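Local coordinates for protein-tyrosine-phosphatase (Shewanella sp., PDB 2Z72) that hydrolyses phosphate esters of tyrosine as a cold-active phosphatase, probably using the zinc ions bound in its calcineurin-like phosphoesterase fold, at residues Ile198-Asp202 with Val203-His207; Phe296-Lys299 with Val300-Val303; Gln121-Glu124 with Val125-Phe128. One frame throughout, in Å; residues are numbered along the deposited sequence.

Interaction 1 of 3, residues Ile198-Asp202 with Val203-His207; sequences IKIND and VLYMH. With ZN (zinc ion), chain C.
I198 pairs with Y205 and I200 with V203 as antiparallel hydrogen-bonded partners, while K199 faces L204 at a non-hydrogen-bonded position, the strand axes approaching to 4.8 Å. A type II' turn joins them; N201, its first corner residue, has the positive phi (58°) and strongly negative psi (-130°) this turn needs, strained for any residue with a side chain, and its ND2 bonds I70 O. There V203 N reaches I200 O from above the carbonyl plane, a less straight bond (142° at the hydrogen) than those nearer I198. One face gathers I198, I200, V203 and Y205. I198 CG1 lies 3.9 Å from Y205 CB, and I200 CB meets Y205 CE1 at 3.9 Å, the I200 and Y205 side chains crossing at about a right angle. A water in the ring plane is 2.7 Å from Y205 OH and itself donates to I200 O. A phenylalanine here would probably keep the aliphatic contacts but leave that water without its hydroxyl mate. On the other face L204 CD1 packs on K199 CB. Strand 203-206 then leads to H207, whose NE2 binds zinc at 2.0 Å alongside D114, N149 and H286: a two-residue beta hairpin at the dinuclear metal site of a calcineurin-like phosphoesterase.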
# COMPACT_ATOMS: atom_id res chain seq x y z
N ILE A 198 -5.18 9.92 2.84
CA ILE A 198 -5.41 10.16 4.27
C ILE A 198 -4.62 11.37 4.74
O ILE A 198 -3.67 11.82 4.11
CB ILE A 198 -5.10 8.92 5.14
CG1 ILE A 198 -3.61 8.59 5.18
CG2 ILE A 198 -5.95 7.75 4.71
CD1 ILE A 198 -3.24 7.55 6.22
N LYS A 199 -5.05 11.88 5.89
CA LYS A 199 -4.40 12.99 6.58
C LYS A 199 -4.10 12.56 7.99
O LYS A 199 -4.98 12.08 8.69
CB LYS A 199 -5.35 14.20 6.58
CG LYS A 199 -4.73 15.48 7.15
CD LYS A 199 -5.79 16.65 7.09
CE LYS A 199 -5.36 17.89 7.82
NZ LYS A 199 -6.52 18.81 7.80
N ILE A 200 -2.84 12.65 8.40
CA ILE A 200 -2.46 12.38 9.76
C ILE A 200 -1.72 13.62 10.26
O ILE A 200 -0.71 14.04 9.69
CB ILE A 200 -1.57 11.13 9.93
CG1 ILE A 200 -2.21 9.89 9.35
CG2 ILE A 200 -1.17 10.96 11.39
CD1 ILE A 200 -1.34 8.64 9.43
N ASN A 201 -2.23 14.23 11.31
CA ASN A 201 -1.62 15.47 11.86
C ASN A 201 -1.61 16.49 10.71
O ASN A 201 -2.66 16.72 10.10
CB ASN A 201 -0.25 15.21 12.49
CG ASN A 201 -0.28 14.09 13.51
OD1 ASN A 201 -1.28 13.86 14.20
ND2 ASN A 201 0.90 13.45 13.65
N ASP A 202 -0.47 17.11 10.46
CA ASP A 202 -0.31 18.14 9.46
C ASP A 202 0.30 17.59 8.17
O ASP A 202 0.96 18.32 7.44
CB ASP A 202 0.53 19.25 10.07
CG ASP A 202 1.93 18.81 10.45
OD1 ASP A 202 2.85 19.68 10.49
OD2 ASP A 202 2.16 17.62 10.71
N VAL A 203 0.01 16.31 7.84
CA VAL A 203 0.61 15.67 6.67
C VAL A 203 -0.48 14.95 5.89
O VAL A 203 -1.32 14.24 6.46
CB VAL A 203 1.71 14.69 7.08
CG1 VAL A 203 2.37 14.08 5.86
CG2 VAL A 203 2.73 15.36 7.99
N LEU A 204 -0.46 15.12 4.58
CA LEU A 204 -1.36 14.40 3.64
C LEU A 204 -0.57 13.30 2.95
O LEU A 204 0.56 13.55 2.54
CB LEU A 204 -1.93 15.38 2.63
CG LEU A 204 -3.24 14.98 1.91
CD1 LEU A 204 -4.41 15.01 2.87
CD2 LEU A 204 -3.49 15.94 0.75
N TYR A 205 -1.18 12.14 2.77
CA TYR A 205 -0.53 10.95 2.22
C TYR A 205 -1.41 10.41 1.09
O TYR A 205 -2.60 10.16 1.26
CB TYR A 205 -0.43 9.86 3.26
CG TYR A 205 0.40 10.18 4.46
CD1 TYR A 205 -0.14 10.89 5.52
CD2 TYR A 205 1.72 9.76 4.56
CE1 TYR A 205 0.60 11.21 6.65
CE2 TYR A 205 2.46 10.08 5.67
CZ TYR A 205 1.91 10.80 6.75
OH TYR A 205 2.71 11.10 7.81
N MET A 206 -0.79 10.10 -0.05
CA MET A 206 -1.43 9.38 -1.14
C MET A 206 -0.34 8.88 -2.09
O MET A 206 0.82 9.23 -1.99
CB MET A 206 -2.46 10.26 -1.83
CG MET A 206 -2.02 11.32 -2.82
SD MET A 206 -0.96 12.63 -2.17
CE MET A 206 -2.02 13.21 -0.82
N HIS A 207 -0.78 8.04 -3.04
CA HIS A 207 0.21 7.38 -3.87
C HIS A 207 0.93 8.31 -4.84
O HIS A 207 2.17 8.31 -4.89
CB HIS A 207 -0.48 6.24 -4.61
CG HIS A 207 0.49 5.46 -5.43
ND1 HIS A 207 1.49 4.72 -4.83
CD2 HIS A 207 0.66 5.30 -6.76
CE1 HIS A 207 2.23 4.18 -5.77
NE2 HIS A 207 1.76 4.48 -6.99
ZN ZN C . 2.43 3.91 -8.79
O HOH W 1 1.67 12.51 9.90
O HOH W 2 4.24 3.38 -9.33

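Interaction 2 of 3, residues Phe296-Lys299 with Val300-Val303; sequences FHNK and VIAV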
# COMPACT_ATOMS: atom_id res chain seq x y z
N PHE A 296 11.02 20.87 -2.59
CA PHE A 296 10.32 22.14 -2.27
C PHE A 296 10.41 22.46 -0.79
O PHE A 296 9.44 22.62 -0.09
CB PHE A 296 8.88 22.12 -2.73
CG PHE A 296 8.74 21.79 -4.20
CD1 PHE A 296 8.25 20.57 -4.60
CD2 PHE A 296 9.13 22.69 -5.15
CE1 PHE A 296 8.12 20.28 -5.94
CE2 PHE A 296 9.02 22.43 -6.51
CZ PHE A 296 8.53 21.18 -6.91
N HIS A 297 11.66 22.58 -0.29
CA HIS A 297 11.88 22.89 1.11
C HIS A 297 11.14 21.88 1.98
O HIS A 297 10.51 22.23 3.00
CB HIS A 297 11.52 24.37 1.33
CG HIS A 297 12.31 25.37 0.53
ND1 HIS A 297 11.87 25.82 -0.68
CD2 HIS A 297 13.51 25.90 0.74
CE1 HIS A 297 12.77 26.67 -1.19
NE2 HIS A 297 13.78 26.73 -0.34
N ASN A 298 11.21 20.61 1.61
CA ASN A 298 10.62 19.46 2.27
C ASN A 298 9.11 19.56 2.49
O ASN A 298 8.55 18.85 3.33
CB ASN A 298 11.29 19.30 3.61
CG ASN A 298 12.70 18.79 3.55
OD1 ASN A 298 13.00 17.92 2.77
ND2 ASN A 298 13.57 19.35 4.38
N LYS A 299 8.45 20.30 1.63
CA LYS A 299 6.99 20.31 1.56
C LYS A 299 6.41 19.06 0.90
O LYS A 299 5.27 18.71 1.21
CB LYS A 299 6.54 21.57 0.78
CG LYS A 299 6.88 22.83 1.55
CD LYS A 299 6.56 24.07 0.76
CE LYS A 299 7.08 25.31 1.45
NZ LYS A 299 6.83 26.55 0.65
N VAL A 300 7.18 18.43 0.02
CA VAL A 300 6.84 17.12 -0.53
C VAL A 300 7.94 16.17 -0.07
O VAL A 300 9.13 16.47 -0.23
CB VAL A 300 6.74 17.11 -2.07
CG1 VAL A 300 6.68 15.68 -2.61
CG2 VAL A 300 5.53 17.86 -2.59
N ILE A 301 7.53 15.02 0.45
CA ILE A 301 8.51 13.96 0.72
C ILE A 301 8.14 12.77 -0.16
O ILE A 301 7.05 12.26 -0.10
CB ILE A 301 8.61 13.53 2.18
CG1 ILE A 301 8.65 14.71 3.16
CG2 ILE A 301 9.81 12.62 2.36
CD1 ILE A 301 9.90 15.56 3.08
N ALA A 302 9.16 12.38 -0.97
CA ALA A 302 9.04 11.23 -1.86
C ALA A 302 9.47 9.99 -1.12
O ALA A 302 10.59 9.90 -0.59
CB ALA A 302 9.95 11.45 -3.07
N VAL A 303 8.58 9.00 -1.02
CA VAL A 303 8.86 7.78 -0.29
C VAL A 303 8.78 6.53 -1.18
O VAL A 303 8.79 5.43 -0.62
CB VAL A 303 7.98 7.65 0.97
CG1 VAL A 303 8.25 8.81 1.93
CG2 VAL A 303 6.49 7.55 0.67
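K299 and V300, neighbours in the chain, both face the end of strand 293-295, which makes a classic beta bulge. It overlaps a type I' turn from F296 to K299, sharing K299; H297 and N298 are the corner residues, and F296, H297 and N298 all hold positive phi without a glycine among them. N298 suits this left-handed geometry, since asparagine enters it more readily than most residues. The turn is closed by K299 N donating to F296 O at 3.1 Å; no hydrogen bond crosses to 300-303, and the rest is side-chain packing, partly on the backbone.

V300 CG2, set beside its own backbone N, meets F296 CD1 at 4.3 Å, a loose meeting of a branched aliphatic group with a ring. I301 is modelled in two conformers; in the one described a bend at chi2 (-67°) turns CD1 back over the turn, 3.6 Å from N298 O and 3.9 Å from N298 OD1, contacts that the other copy may not keep. N298 is a buried residue with bonded polar groups: its O accepts from H281 ND1 and its ND2 donates to N341 OD1.

K299, likewise modelled in two conformers, in the one described runs out extended to salt bridges with E267 and D271. Helix 267-277 therefore borders the turn, with F296 against L270, while I301 rests on L316 of strand 315-319 and strand 300-302 lies between strands 281-284 and 293-295.

Interaction 3 of 3, residues Gln121-Glu124 with Val125-Phe128; sequences QVNE and VLWF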
# COMPACT_ATOMS: atom_id res chain seq x y z
N GLN A 121 7.28 -11.63 -5.26
CA GLN A 121 6.86 -12.01 -3.92
C GLN A 121 5.64 -11.23 -3.51
O GLN A 121 5.48 -10.79 -2.35
CB GLN A 121 7.97 -11.79 -2.88
CG GLN A 121 9.32 -12.44 -3.20
CD GLN A 121 10.35 -12.16 -2.11
OE1 GLN A 121 10.84 -11.04 -2.02
NE2 GLN A 121 10.58 -13.16 -1.29
N VAL A 122 4.68 -11.09 -4.43
CA VAL A 122 3.47 -10.29 -4.14
C VAL A 122 2.68 -10.84 -3.01
O VAL A 122 2.25 -10.09 -2.11
CB VAL A 122 2.65 -10.09 -5.42
CG1 VAL A 122 1.33 -9.41 -5.11
CG2 VAL A 122 3.41 -9.31 -6.48
N ASN A 123 2.36 -12.13 -2.98
CA ASN A 123 1.56 -12.67 -1.91
C ASN A 123 2.27 -12.65 -0.59
O ASN A 123 1.60 -12.51 0.46
CB ASN A 123 1.02 -14.05 -2.26
CG ASN A 123 -0.05 -13.95 -3.33
OD1 ASN A 123 -1.00 -13.19 -3.19
ND2 ASN A 123 0.09 -14.72 -4.43
N GLU A 124 3.57 -12.81 -0.55
CA GLU A 124 4.34 -12.67 0.67
C GLU A 124 4.13 -11.27 1.24
O GLU A 124 3.92 -11.12 2.43
CB GLU A 124 5.82 -12.94 0.43
CG GLU A 124 6.14 -14.41 0.08
CD GLU A 124 5.76 -14.90 -1.28
OE1 GLU A 124 5.42 -14.14 -2.21
OE2 GLU A 124 5.77 -16.17 -1.42
N VAL A 125 4.23 -10.25 0.40
CA VAL A 125 3.99 -8.89 0.87
C VAL A 125 2.59 -8.72 1.35
O VAL A 125 2.34 -8.14 2.44
CB VAL A 125 4.34 -7.84 -0.20
CG1 VAL A 125 4.06 -6.45 0.38
CG2 VAL A 125 5.79 -7.94 -0.62
N LEU A 126 1.60 -9.20 0.59
CA LEU A 126 0.21 -8.99 0.98
C LEU A 126 -0.10 -9.62 2.32
O LEU A 126 -0.68 -8.98 3.22
CB LEU A 126 -0.71 -9.54 -0.13
CG LEU A 126 -0.77 -8.74 -1.43
CD1 LEU A 126 -1.43 -9.56 -2.51
CD2 LEU A 126 -1.53 -7.43 -1.27
N TRP A 127 0.28 -10.89 2.50
CA TRP A 127 -0.06 -11.56 3.75
C TRP A 127 0.73 -10.99 4.92
O TRP A 127 0.23 -11.00 6.05
CB TRP A 127 0.08 -13.08 3.64
CG TRP A 127 -0.99 -13.70 2.80
CD1 TRP A 127 -0.89 -14.29 1.59
CD2 TRP A 127 -2.38 -13.75 3.17
NE1 TRP A 127 -2.11 -14.71 1.18
CE2 TRP A 127 -3.06 -14.40 2.12
CE3 TRP A 127 -3.14 -13.33 4.28
CZ2 TRP A 127 -4.42 -14.63 2.14
CZ3 TRP A 127 -4.50 -13.55 4.30
CH2 TRP A 127 -5.13 -14.20 3.24
N PHE A 128 1.96 -10.55 4.69
CA PHE A 128 2.72 -9.90 5.71
C PHE A 128 2.01 -8.62 6.13
O PHE A 128 1.88 -8.36 7.34
CB PHE A 128 4.14 -9.59 5.21
CG PHE A 128 4.92 -8.70 6.15
CD1 PHE A 128 5.42 -9.16 7.35
CD2 PHE A 128 5.13 -7.39 5.81
CE1 PHE A 128 6.12 -8.33 8.20
CE2 PHE A 128 5.83 -6.55 6.67
CZ PHE A 128 6.35 -7.02 7.86
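Four backbone hydrogen bonds of the alpha-helical i to i+4 kind bind Q121-E124 to V125-F128, making the first turns of helix 122-138 in a beta-alpha-beta unit between strands 108-111 and 142-145. W127 N to N123 O is the straightest (172° at the hydrogen, 2.9 Å), although the donor is tilted from the carbonyl plane; L126 N meets V122 O in the plane of the V122 carbonyl, also at 2.9 Å. Q121 is the N-cap, and its carbonyl O accepts from V125 N at 3.1 Å. Its side chain, modelled in two conformers, serves another helix: in the one described, OE1 accepts from the backbone N of D84, near the start of helix 83-92.

N123 is buried yet polar, and an amide suits the place because it can donate and accept at once: OD1 pairs with Y181 OH, ND2 with D9 OD2. W127 likewise sends its indole NE1 to P11 O, so that the segment near the N terminus is held against this helix. E124 bends at chi2 instead of stretching out, and its carboxylate stays near the N-terminal end of the helix, where the helix dipole would probably stabilise its negative charge.

Apolar packing joins residues one turn apart. V122 and L126 run side by side, pointing the same way, with CG1 of V122 3.8 Å from CD1 of L126; beyond them L126 reaches I187 and W190 of helix 186-192. The same L126 CD1 crosses to N123 OD1 at 3.7 Å. On the flank toward helix 83-92, V125 meets Y83 and F128 meets L90. V125 CG2, lying beside its own backbone N, comes to 3.3 Å from Q121 O, the very oxygen that receives the V125 amide.

Overall arrangement
From the N terminus the chain first forms interaction 3, at the start of the helix that joins strands 108-111 and 142-145 of the larger sheet. Interaction 1 follows as the hairpin of strands 197-200 and 203-206, and interaction 2 as the turn between strands 293-295 and 300-302. They come in series; none nests within or crosses another. Interactions 1 and 2 each close a short turn in the same six-stranded sheet, with strand 281-284 between them and centres about 13 Å apart. Interaction 3 closes only helical turns on the opposite side of the chain's centre, about 24 Å from interaction 1 and 28 Å from interaction 2, centre to centre.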